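Local coordinates for multiple antibiotic resistance protein MarR (Escherichia coli, PDB 1JGS) that represses the marRAB operon by binding its marO operator, and so controls genes of antibiotic resistance and oxidative stress, at residues Glu25-Leu30 and Gln107-Asp112; Thr33-Lys38 and Thr66-Arg71; Lys38-Ile43 and Gly76-Leu81. All coordinates share one frame; numbering follows the deposited sequence.

Contact 1: residues Glu25-Leu30 and Gln107-Asp112; sequences EYLSPL and QLVGQD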
loop_
_atom_site.group_PDB
_atom_site.type_symbol
_atom_site.label_atom_id
_atom_site.label_comp_id
_atom_site.label_asym_id
_atom_site.label_seq_id
_atom_site.Cartn_x
_atom_site.Cartn_y
_atom_site.Cartn_z
ATOM N N GLU A 25 10.315 -0.822 -10.694
ATOM C CA GLU A 25 11.502 -1.161 -11.487
ATOM C C GLU A 25 11.176 -1.864 -12.802
ATOM O O GLU A 25 11.854 -1.654 -13.804
ATOM C CB GLU A 25 12.476 -2.019 -10.670
ATOM C CG GLU A 25 13.359 -1.212 -9.723
ATOM C CD GLU A 25 14.371 -2.068 -8.965
ATOM O OE1 GLU A 25 15.105 -2.844 -9.618
ATOM O OE2 GLU A 25 14.438 -1.955 -7.719
ATOM N N TYR A 26 10.136 -2.688 -12.800
ATOM C CA TYR A 26 9.735 -3.410 -14.006
ATOM C C TYR A 26 8.991 -2.524 -15.000
ATOM O O TYR A 26 9.028 -2.782 -16.201
ATOM C CB TYR A 26 8.828 -4.585 -13.649
ATOM C CG TYR A 26 9.432 -5.581 -12.696
ATOM C CD1 TYR A 26 8.638 -6.209 -11.737
ATOM C CD2 TYR A 26 10.783 -5.919 -12.765
ATOM C CE1 TYR A 26 9.168 -7.148 -10.866
ATOM C CE2 TYR A 26 11.329 -6.861 -11.901
ATOM C CZ TYR A 26 10.513 -7.473 -10.953
ATOM O OH TYR A 26 11.030 -8.412 -10.092
ATOM N N LEU A 27 8.307 -1.495 -14.501
ATOM C CA LEU A 27 7.541 -0.590 -15.368
ATOM C C LEU A 27 8.323 0.660 -15.776
ATOM O O LEU A 27 7.859 1.454 -16.597
ATOM C CB LEU A 27 6.244 -0.159 -14.673
ATOM C CG LEU A 27 5.328 -1.276 -14.176
ATOM C CD1 LEU A 27 4.023 -0.671 -13.694
ATOM C CD2 LEU A 27 5.063 -2.263 -15.294
ATOM N N SER A 28 9.508 0.813 -15.192
ATOM C CA SER A 28 10.386 1.943 -15.448
ATOM C C SER A 28 10.651 2.211 -16.928
ATOM O O SER A 28 10.702 3.366 -17.348
ATOM C CB SER A 28 11.715 1.734 -14.716
ATOM O OG SER A 28 12.571 2.850 -14.864
ATOM N N PRO A 29 10.846 1.159 -17.738
ATOM C CA PRO A 29 11.105 1.376 -19.171
ATOM C C PRO A 29 9.836 1.588 -20.009
ATOM O O PRO A 29 9.913 2.017 -21.169
ATOM C CB PRO A 29 11.832 0.091 -19.605
ATOM C CG PRO A 29 12.291 -0.537 -18.317
ATOM C CD PRO A 29 11.173 -0.226 -17.360
ATOM N N LEU A 30 8.683 1.257 -19.433
ATOM C CA LEU A 30 7.403 1.383 -20.129
ATOM C C LEU A 30 6.747 2.746 -19.877
ATOM O O LEU A 30 6.932 3.359 -18.819
ATOM C CB LEU A 30 6.457 0.259 -19.687
ATOM C CG LEU A 30 6.985 -1.183 -19.695
ATOM C CD1 LEU A 30 5.873 -2.155 -19.263
ATOM C CD2 LEU A 30 7.482 -1.541 -21.088
ATOM N N GLN A 107 0.891 -9.591 -17.113
ATOM C CA GLN A 107 1.608 -10.814 -17.428
ATOM C C GLN A 107 3.104 -10.681 -17.200
ATOM O O GLN A 107 3.709 -11.543 -16.568
ATOM C CB GLN A 107 1.347 -11.227 -18.877
ATOM C CG GLN A 107 -0.106 -11.546 -19.165
ATOM C CD GLN A 107 -0.307 -12.137 -20.541
ATOM O OE1 GLN A 107 0.154 -11.583 -21.537
ATOM N NE2 GLN A 107 -1.005 -13.266 -20.605
ATOM N N LEU A 108 3.700 -9.605 -17.706
ATOM C CA LEU A 108 5.140 -9.391 -17.557
ATOM C C LEU A 108 5.567 -9.236 -16.096
ATOM O O LEU A 108 6.402 -9.990 -15.602
ATOM C CB LEU A 108 5.582 -8.162 -18.359
ATOM C CG LEU A 108 5.078 -8.097 -19.806
ATOM C CD1 LEU A 108 5.813 -6.973 -20.551
ATOM C CD2 LEU A 108 5.289 -9.442 -20.502
ATOM N N VAL A 109 5.002 -8.255 -15.406
ATOM C CA VAL A 109 5.354 -8.039 -14.012
ATOM C C VAL A 109 5.103 -9.300 -13.193
ATOM O O VAL A 109 5.902 -9.657 -12.325
ATOM C CB VAL A 109 4.556 -6.862 -13.418
ATOM C CG1 VAL A 109 4.748 -6.805 -11.906
ATOM C CG2 VAL A 109 5.013 -5.559 -14.067
ATOM N N GLY A 110 3.994 -9.977 -13.475
ATOM C CA GLY A 110 3.672 -11.193 -12.754
ATOM C C GLY A 110 4.710 -12.277 -12.977
ATOM O O GLY A 110 4.872 -13.165 -12.143
ATOM N N GLN A 111 5.415 -12.202 -14.102
ATOM C CA GLN A 111 6.444 -13.184 -14.446
ATOM C C GLN A 111 7.822 -12.839 -13.880
ATOM O O GLN A 111 8.671 -13.717 -13.742
ATOM C CB GLN A 111 6.544 -13.331 -15.966
ATOM C CG GLN A 111 5.316 -13.946 -16.613
ATOM C CD GLN A 111 5.332 -13.844 -18.130
ATOM O OE1 GLN A 111 4.414 -14.315 -18.805
ATOM N NE2 GLN A 111 6.374 -13.222 -18.674
ATOM N N ASP A 112 8.043 -11.564 -13.566
ATOM C CA ASP A 112 9.323 -11.123 -13.015
ATOM C C ASP A 112 9.312 -11.140 -11.495
ATOM O O ASP A 112 10.327 -11.435 -10.863
ATOM C CB ASP A 112 9.661 -9.708 -13.486
ATOM C CG ASP A 112 9.985 -9.642 -14.962
ATOM O OD1 ASP A 112 10.357 -8.547 -15.430
ATOM O OD2 ASP A 112 9.869 -10.677 -15.652
#
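Y26 turns its CG away from its own carbonyl carbon (chi1 -58°), and this carries the ring across to D112. V109 divides its methyls: CG2, beside its backbone N, faces L27, and CG1 faces Y26. D112 CB sits over one face of the Y26 ring, 3.6 Å from its centroid and 16° off the ring normal, which makes a CH-pi contact. The methylene lies toward the CZ side of the ring, with D112 CB 3.5 Å from Y26 CZ. The carboxylate plane of D112 stands nearly upright to the ring, at 81°. V109 comes to the rim of the ring, its CG1 near the ring plane and 3.9 Å from Y26 CD1. The other methyl packs against L27, with V109 CG2 3.5 Å from L27 CD2, the two side chains crossing at about a right angle. V109 and L27 are buried. L27 to L30 form a type I beta turn that leads the chain out of helix 8-27. The contact joins the C-terminal end of helix 8-27 to the long helix 96-118, where Y26 also touches L113 and E116; as in other MarR-family proteins, both helices belong to the helical part that probably forms the dimer region.

Contact 2: residues Thr33-Lys38 and Thr66-Arg71; sequences TAAQFK and TRMLDR. With SAL (2-hydroxybenzoic acid), chain C; SAL (2-hydroxybenzoic acid), chain B.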
loop_
_atom_site.group_PDB
_atom_site.type_symbol
_atom_site.label_atom_id
_atom_site.label_comp_id
_atom_site.label_asym_id
_atom_site.label_seq_id
_atom_site.Cartn_x
_atom_site.Cartn_y
_atom_site.Cartn_z
ATOM N N THR A 33 2.929 4.384 -15.327
ATOM C CA THR A 33 3.366 4.382 -13.938
ATOM C C THR A 33 2.671 3.289 -13.103
ATOM O O THR A 33 1.576 2.830 -13.432
ATOM C CB THR A 33 3.104 5.737 -13.286
ATOM O OG1 THR A 33 1.692 5.917 -13.130
ATOM C CG2 THR A 33 3.661 6.877 -14.167
ATOM N N ALA A 34 3.326 2.882 -12.018
ATOM C CA ALA A 34 2.803 1.863 -11.117
ATOM C C ALA A 34 1.381 2.221 -10.711
ATOM O O ALA A 34 0.486 1.378 -10.745
ATOM C CB ALA A 34 3.695 1.759 -9.873
ATOM N N ALA A 35 1.173 3.480 -10.334
ATOM C CA ALA A 35 -0.153 3.927 -9.933
ATOM C C ALA A 35 -1.170 3.765 -11.060
ATOM O O ALA A 35 -2.293 3.324 -10.813
ATOM C CB ALA A 35 -0.107 5.378 -9.456
ATOM N N GLN A 36 -0.786 4.125 -12.289
ATOM C CA GLN A 36 -1.694 3.972 -13.436
ATOM C C GLN A 36 -2.024 2.492 -13.609
ATOM O O GLN A 36 -3.177 2.129 -13.860
ATOM C CB GLN A 36 -1.058 4.510 -14.728
ATOM C CG GLN A 36 -1.003 6.036 -14.842
ATOM C CD GLN A 36 -0.173 6.519 -16.032
ATOM O OE1 GLN A 36 0.098 5.770 -16.971
ATOM N NE2 GLN A 36 0.217 7.777 -15.999
ATOM N N PHE A 37 -1.014 1.638 -13.462
ATOM C CA PHE A 37 -1.220 0.193 -13.607
ATOM C C PHE A 37 -2.217 -0.328 -12.562
ATOM O O PHE A 37 -3.137 -1.082 -12.889
ATOM C CB PHE A 37 0.111 -0.547 -13.477
ATOM C CG PHE A 37 -0.006 -2.032 -13.630
ATOM C CD1 PHE A 37 -0.720 -2.582 -14.695
ATOM C CD2 PHE A 37 0.608 -2.887 -12.722
ATOM C CE1 PHE A 37 -0.825 -3.962 -14.858
ATOM C CE2 PHE A 37 0.511 -4.272 -12.875
ATOM C CZ PHE A 37 -0.210 -4.810 -13.949
ATOM N N LYS A 38 -2.044 0.097 -11.314
ATOM C CA LYS A 38 -2.939 -0.307 -10.230
ATOM C C LYS A 38 -4.375 0.144 -10.539
ATOM O O LYS A 38 -5.324 -0.634 -10.404
ATOM C CB LYS A 38 -2.476 0.315 -8.908
ATOM C CG LYS A 38 -1.087 -0.118 -8.456
ATOM C CD LYS A 38 -0.642 0.661 -7.219
ATOM C CE LYS A 38 0.717 0.193 -6.703
ATOM N NZ LYS A 38 0.678 -1.204 -6.183
ATOM N N THR A 66 -9.044 11.926 -9.981
ATOM C CA THR A 66 -9.676 12.659 -11.065
ATOM C C THR A 66 -8.667 12.986 -12.142
ATOM O O THR A 66 -8.922 12.769 -13.328
ATOM C CB THR A 66 -10.281 13.990 -10.558
ATOM O OG1 THR A 66 -11.025 13.756 -9.356
ATOM C CG2 THR A 66 -11.207 14.589 -11.610
ATOM N N ARG A 67 -7.523 13.529 -11.733
ATOM C CA ARG A 67 -6.476 13.871 -12.693
ATOM C C ARG A 67 -5.981 12.574 -13.304
ATOM O O ARG A 67 -5.728 12.499 -14.493
ATOM C CB ARG A 67 -5.307 14.607 -12.009
ATOM C CG ARG A 67 -5.685 15.939 -11.380
ATOM C CD ARG A 67 -4.470 16.851 -11.199
ATOM N NE ARG A 67 -3.418 16.254 -10.379
ATOM C CZ ARG A 67 -3.491 16.098 -9.060
ATOM N NH1 ARG A 67 -4.569 16.495 -8.392
ATOM N NH2 ARG A 67 -2.481 15.546 -8.403
ATOM N N MET A 68 -5.850 11.553 -12.469
ATOM C CA MET A 68 -5.400 10.236 -12.913
ATOM C C MET A 68 -6.352 9.672 -13.977
ATOM O O MET A 68 -5.920 9.197 -15.035
ATOM C CB MET A 68 -5.352 9.274 -11.720
ATOM C CG MET A 68 -5.257 7.802 -12.101
ATOM S SD MET A 68 -3.684 7.396 -12.840
ATOM C CE MET A 68 -2.747 6.933 -11.333
ATOM N N LEU A 69 -7.649 9.718 -13.690
ATOM C CA LEU A 69 -8.620 9.190 -14.634
ATOM C C LEU A 69 -8.557 9.966 -15.955
ATOM O O LEU A 69 -8.641 9.372 -17.039
ATOM C CB LEU A 69 -10.021 9.221 -14.015
ATOM C CG LEU A 69 -10.275 8.190 -12.892
ATOM C CD1 LEU A 69 -11.665 8.393 -12.299
ATOM C CD2 LEU A 69 -10.194 6.767 -13.452
ATOM N N ASP A 70 -8.367 11.286 -15.867
ATOM C CA ASP A 70 -8.279 12.106 -17.075
ATOM C C ASP A 70 -7.024 11.731 -17.850
ATOM O O ASP A 70 -7.060 11.637 -19.069
ATOM C CB ASP A 70 -8.249 13.601 -16.743
ATOM C CG ASP A 70 -9.651 14.204 -16.561
ATOM O OD1 ASP A 70 -10.670 13.512 -16.805
ATOM O OD2 ASP A 70 -9.725 15.391 -16.179
ATOM N N ARG A 71 -5.908 11.523 -17.163
ATOM C CA ARG A 71 -4.695 11.142 -17.877
ATOM C C ARG A 71 -4.929 9.799 -18.574
ATOM O O ARG A 71 -4.525 9.603 -19.717
ATOM C CB ARG A 71 -3.503 11.028 -16.919
ATOM C CG ARG A 71 -2.209 10.514 -17.553
ATOM C CD ARG A 71 -1.825 11.316 -18.803
ATOM N NE ARG A 71 -1.618 12.744 -18.539
ATOM C CZ ARG A 71 -0.575 13.244 -17.882
ATOM N NH1 ARG A 71 0.368 12.431 -17.414
ATOM N NH2 ARG A 71 -0.463 14.555 -17.703
HETATM C "C1'" SAL C . -0.841 10.099 -13.052
HETATM O "O1'" SAL C . -0.279 9.537 -14.114
HETATM O "O2'" SAL C . -1.739 10.981 -13.172
HETATM C C1 SAL C . -0.342 9.618 -11.745
HETATM C C2 SAL C . -0.889 10.160 -10.497
HETATM C C3 SAL C . -0.416 9.706 -9.228
HETATM C C4 SAL C . 0.591 8.729 -9.145
HETATM C C5 SAL C . 1.191 8.139 -10.496
HETATM C C6 SAL C . 0.685 8.618 -11.701
HETATM O O2 SAL C . -1.874 11.122 -10.472
HETATM C "C1'" SAL B . -14.850 11.730 -12.429
HETATM O "O1'" SAL B . -15.749 11.688 -13.406
HETATM O "O2'" SAL B . -13.637 11.754 -12.683
HETATM C C1 SAL B . -15.377 11.745 -11.049
HETATM C C2 SAL B . -14.461 11.786 -9.918
HETATM C C3 SAL B . -14.937 11.797 -8.586
HETATM C C4 SAL B . -16.304 11.767 -8.316
HETATM C C5 SAL B . -17.321 11.725 -9.524
HETATM C C6 SAL B . -16.799 11.714 -10.813
HETATM O O2 SAL B . -13.111 11.816 -10.073
#
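M68 reaches from helix 62-74 toward A35 and Q36 of helix 34-46, and its chain can be followed atom by atom. CB passes the phenol oxygen of one bound salicylate (chain C), with M68 CB 4.1 Å from its O2. CG leaves anti to the backbone N (chi1 165°), and two further bends steer the thioether to helix 34-46. M68 SD then meets the aliphatic part of the glutamine, 3.6 Å from Q36 CG. The tip, M68 CE, settles on the first turn of the helix, 3.6 Å from A35 CB. CE also packs by the ring of the salicylate, so the methionine serves both the helix and the ligand.

Q36 runs extended beyond CG. Its NE2 gives a short, nearly straight hydrogen bond to the carboxylate O1' of the same salicylate, 2.6 Å long with an angle of 169°. Q36 OE1 is held by K75. T33 is the N-cap of helix 34-46: T33 OG1 accepts from Q36 N at 3.2 Å and also borders the salicylate ring. A second salicylate (chain B) hydrogen-bonds to T66 OG1. This is a salicylate pocket of the winged helix region: the chain C ligand lodges between helices 34-46 and 62-74, whose short segments have axes 10.9 Å apart at closest approach and cross at -83°. F37 turns from this contact to helices 8-27 and 96-118, and L69 packs on helix 51-58.

Contact 3: residues Lys38-Ile43 and Gly76-Leu81; sequences KVLCSI and GWVERL. With SAL (2-hydroxybenzoic acid), chain B.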
loop_
_atom_site.group_PDB
_atom_site.type_symbol
_atom_site.label_atom_id
_atom_site.label_comp_id
_atom_site.label_asym_id
_atom_site.label_seq_id
_atom_site.Cartn_x
_atom_site.Cartn_y
_atom_site.Cartn_z
ATOM N N LYS A 38 -2.044 0.097 -11.314
ATOM C CA LYS A 38 -2.939 -0.307 -10.230
ATOM C C LYS A 38 -4.375 0.144 -10.539
ATOM O O LYS A 38 -5.324 -0.634 -10.404
ATOM C CB LYS A 38 -2.476 0.315 -8.908
ATOM C CG LYS A 38 -1.087 -0.118 -8.456
ATOM C CD LYS A 38 -0.642 0.661 -7.219
ATOM C CE LYS A 38 0.717 0.193 -6.703
ATOM N NZ LYS A 38 0.678 -1.204 -6.183
ATOM N N VAL A 39 -4.541 1.398 -10.949
ATOM C CA VAL A 39 -5.877 1.881 -11.281
ATOM C C VAL A 39 -6.503 1.042 -12.394
ATOM O O VAL A 39 -7.709 0.803 -12.375
ATOM C CB VAL A 39 -5.857 3.361 -11.715
ATOM C CG1 VAL A 39 -7.182 3.747 -12.360
ATOM C CG2 VAL A 39 -5.594 4.246 -10.494
ATOM N N LEU A 40 -5.700 0.587 -13.356
ATOM C CA LEU A 40 -6.245 -0.232 -14.446
ATOM C C LEU A 40 -6.665 -1.627 -13.960
ATOM O O LEU A 40 -7.723 -2.137 -14.328
ATOM C CB LEU A 40 -5.235 -0.409 -15.596
ATOM C CG LEU A 40 -4.854 0.736 -16.537
ATOM C CD1 LEU A 40 -3.952 0.179 -17.646
ATOM C CD2 LEU A 40 -6.081 1.371 -17.140
ATOM N N CYS A 41 -5.830 -2.246 -13.138
ATOM C CA CYS A 41 -6.146 -3.573 -12.637
ATOM C C CYS A 41 -7.408 -3.532 -11.784
ATOM O O CYS A 41 -8.215 -4.462 -11.815
ATOM C CB CYS A 41 -4.977 -4.116 -11.822
ATOM S SG CYS A 41 -3.471 -4.357 -12.782
ATOM N N SER A 42 -7.579 -2.450 -11.031
ATOM C CA SER A 42 -8.749 -2.300 -10.165
ATOM C C SER A 42 -10.049 -2.076 -10.927
ATOM O O SER A 42 -11.092 -2.572 -10.530
ATOM C CB SER A 42 -8.547 -1.134 -9.196
ATOM O OG SER A 42 -7.419 -1.353 -8.367
ATOM N N ILE A 43 -9.993 -1.302 -12.007
ATOM C CA ILE A 43 -11.185 -1.026 -12.793
ATOM C C ILE A 43 -11.552 -2.309 -13.531
ATOM O O ILE A 43 -12.723 -2.667 -13.636
ATOM C CB ILE A 43 -10.923 0.100 -13.814
ATOM C CG1 ILE A 43 -10.700 1.424 -13.077
ATOM C CG2 ILE A 43 -12.089 0.216 -14.787
ATOM C CD1 ILE A 43 -10.531 2.632 -13.999
ATOM N N GLY A 76 -6.120 6.865 -23.814
ATOM C CA GLY A 76 -7.052 5.970 -24.484
ATOM C C GLY A 76 -7.214 4.626 -23.780
ATOM O O GLY A 76 -7.647 3.645 -24.387
ATOM N N TRP A 77 -6.878 4.570 -22.492
ATOM C CA TRP A 77 -6.989 3.321 -21.763
ATOM C C TRP A 77 -8.270 3.184 -20.963
ATOM O O TRP A 77 -8.654 2.080 -20.598
ATOM C CB TRP A 77 -5.796 3.148 -20.822
ATOM C CG TRP A 77 -4.470 3.072 -21.505
ATOM C CD1 TRP A 77 -4.243 2.824 -22.825
ATOM C CD2 TRP A 77 -3.185 3.262 -20.903
ATOM N NE1 TRP A 77 -2.895 2.853 -23.089
ATOM C CE2 TRP A 77 -2.220 3.121 -21.926
ATOM C CE3 TRP A 77 -2.754 3.540 -19.601
ATOM C CZ2 TRP A 77 -0.848 3.249 -21.691
ATOM C CZ3 TRP A 77 -1.383 3.667 -19.361
ATOM C CH2 TRP A 77 -0.447 3.522 -20.405
ATOM N N VAL A 78 -8.940 4.300 -20.696
ATOM C CA VAL A 78 -10.162 4.285 -19.903
ATOM C C VAL A 78 -11.242 5.147 -20.539
ATOM O O VAL A 78 -10.938 6.111 -21.238
ATOM C CB VAL A 78 -9.865 4.809 -18.473
ATOM C CG1 VAL A 78 -11.147 5.028 -17.701
ATOM C CG2 VAL A 78 -8.954 3.827 -17.736
ATOM N N GLU A 79 -12.502 4.791 -20.313
ATOM C CA GLU A 79 -13.606 5.573 -20.851
ATOM C C GLU A 79 -14.710 5.625 -19.808
ATOM O O GLU A 79 -14.829 4.724 -18.964
ATOM C CB GLU A 79 -14.129 4.982 -22.172
ATOM C CG GLU A 79 -14.982 3.735 -22.072
ATOM C CD GLU A 79 -15.295 3.160 -23.452
ATOM O OE1 GLU A 79 -14.342 2.803 -24.160
ATOM O OE2 GLU A 79 -16.479 3.067 -23.849
ATOM N N ARG A 80 -15.495 6.692 -19.875
ATOM C CA ARG A 80 -16.586 6.949 -18.950
ATOM C C ARG A 80 -17.963 6.718 -19.570
ATOM O O ARG A 80 -18.233 7.142 -20.698
ATOM C CB ARG A 80 -16.501 8.400 -18.488
ATOM C CG ARG A 80 -16.543 8.601 -17.003
ATOM C CD ARG A 80 -16.282 10.048 -16.720
ATOM N NE ARG A 80 -15.036 10.439 -17.358
ATOM C CZ ARG A 80 -13.925 10.782 -16.712
ATOM N NH1 ARG A 80 -13.902 10.793 -15.390
ATOM N NH2 ARG A 80 -12.834 11.103 -17.400
ATOM N N LEU A 81 -18.840 6.051 -18.829
ATOM C CA LEU A 81 -20.190 5.816 -19.320
ATOM C C LEU A 81 -21.168 6.189 -18.214
ATOM O O LEU A 81 -20.794 6.274 -17.044
ATOM C CB LEU A 81 -20.393 4.356 -19.719
ATOM C CG LEU A 81 -20.268 3.327 -18.600
ATOM C CD1 LEU A 81 -21.211 2.164 -18.872
ATOM C CD2 LEU A 81 -18.819 2.849 -18.499
HETATM C "C1'" SAL B . -14.850 11.730 -12.429
HETATM O "O1'" SAL B . -15.749 11.688 -13.406
HETATM O "O2'" SAL B . -13.637 11.754 -12.683
HETATM C C1 SAL B . -15.377 11.745 -11.049
HETATM C C2 SAL B . -14.461 11.786 -9.918
HETATM C C3 SAL B . -14.937 11.797 -8.586
HETATM C C4 SAL B . -16.304 11.767 -8.316
HETATM C C5 SAL B . -17.321 11.725 -9.524
HETATM C C6 SAL B . -16.799 11.714 -10.813
HETATM O O2 SAL B . -13.111 11.816 -10.073
#
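L40 and I43 of helix 34-46 pack on W77 and V78, at the start of the wing of this winged helix domain. The wing is the antiparallel hairpin of strands 78-82 and 90-94. L40 is the main bump. Its two methyls are spread over two neighbouring residues, and the leucine fills the shallow hollow between the indole and the valine. L40 CD1 goes to the indole and lies 4.1 Å from W77 CE3, on the benzo ring. The leucine and tryptophan side chains cross at about a right angle. L40 CD2 goes to the valine, 3.8 Å from V78 CG2, and also touches the CB of W77. V78 is the bump from the other side. With CG2 beside the backbone N (chi1 170° places CG1 opposite it), CG2 is the methyl that meets the helix. There it meets L40 and, one helical turn later, I43, with I43 CD1 4.2 Å from V78 CG2. The contact is wholly apolar, and L40, I43 and V78 are all buried.

G76 ends the preceding helix in a Schellman motif, with phi at 74°. The chain then turns into strand 78-82. L72 of helix 62-74 packs on both W77 and V78, and helix 96-118 supplies C102 to L40 and I101 to W77. On the helix, K38 O accepts from both the backbone N and the hydroxyl of S42.

Beyond the packed residues, the strand carries R80 to the second salicylate site. R80 also forms a weak, long ion pair with D70. O1' of the salicylate carboxylate (chain B) lies at the edge of the guanidinium, near its plane. R80 NH1 makes a weak hydrogen bond of 2.9 Å to this O1', bent to 128°, and R80 NH1 is also 2.9 Å from O2' of the same salicylate.

In the fold
Contact 1 joins the end of helix 8-27 to helix 96-118 and closes a long loop of the chain; contacts 2 and 3 are nested inside it. These two alternate along the chain, share K38 and helix 34-46, and have centres about 8 Å apart. They touch through M68 on V39, L69 on I43 and Q36 on W77. Contact 1 is about 17 Å from contact 2 and about 19 Å from contact 3, between centres. L27 links it to contact 2 by packing on A34 and F37. Helix 34-46, itself part of the winged helix region, packs against helix 8-27. The two salicylates flank helix 62-74, probably the recognition helix as in other MarR proteins.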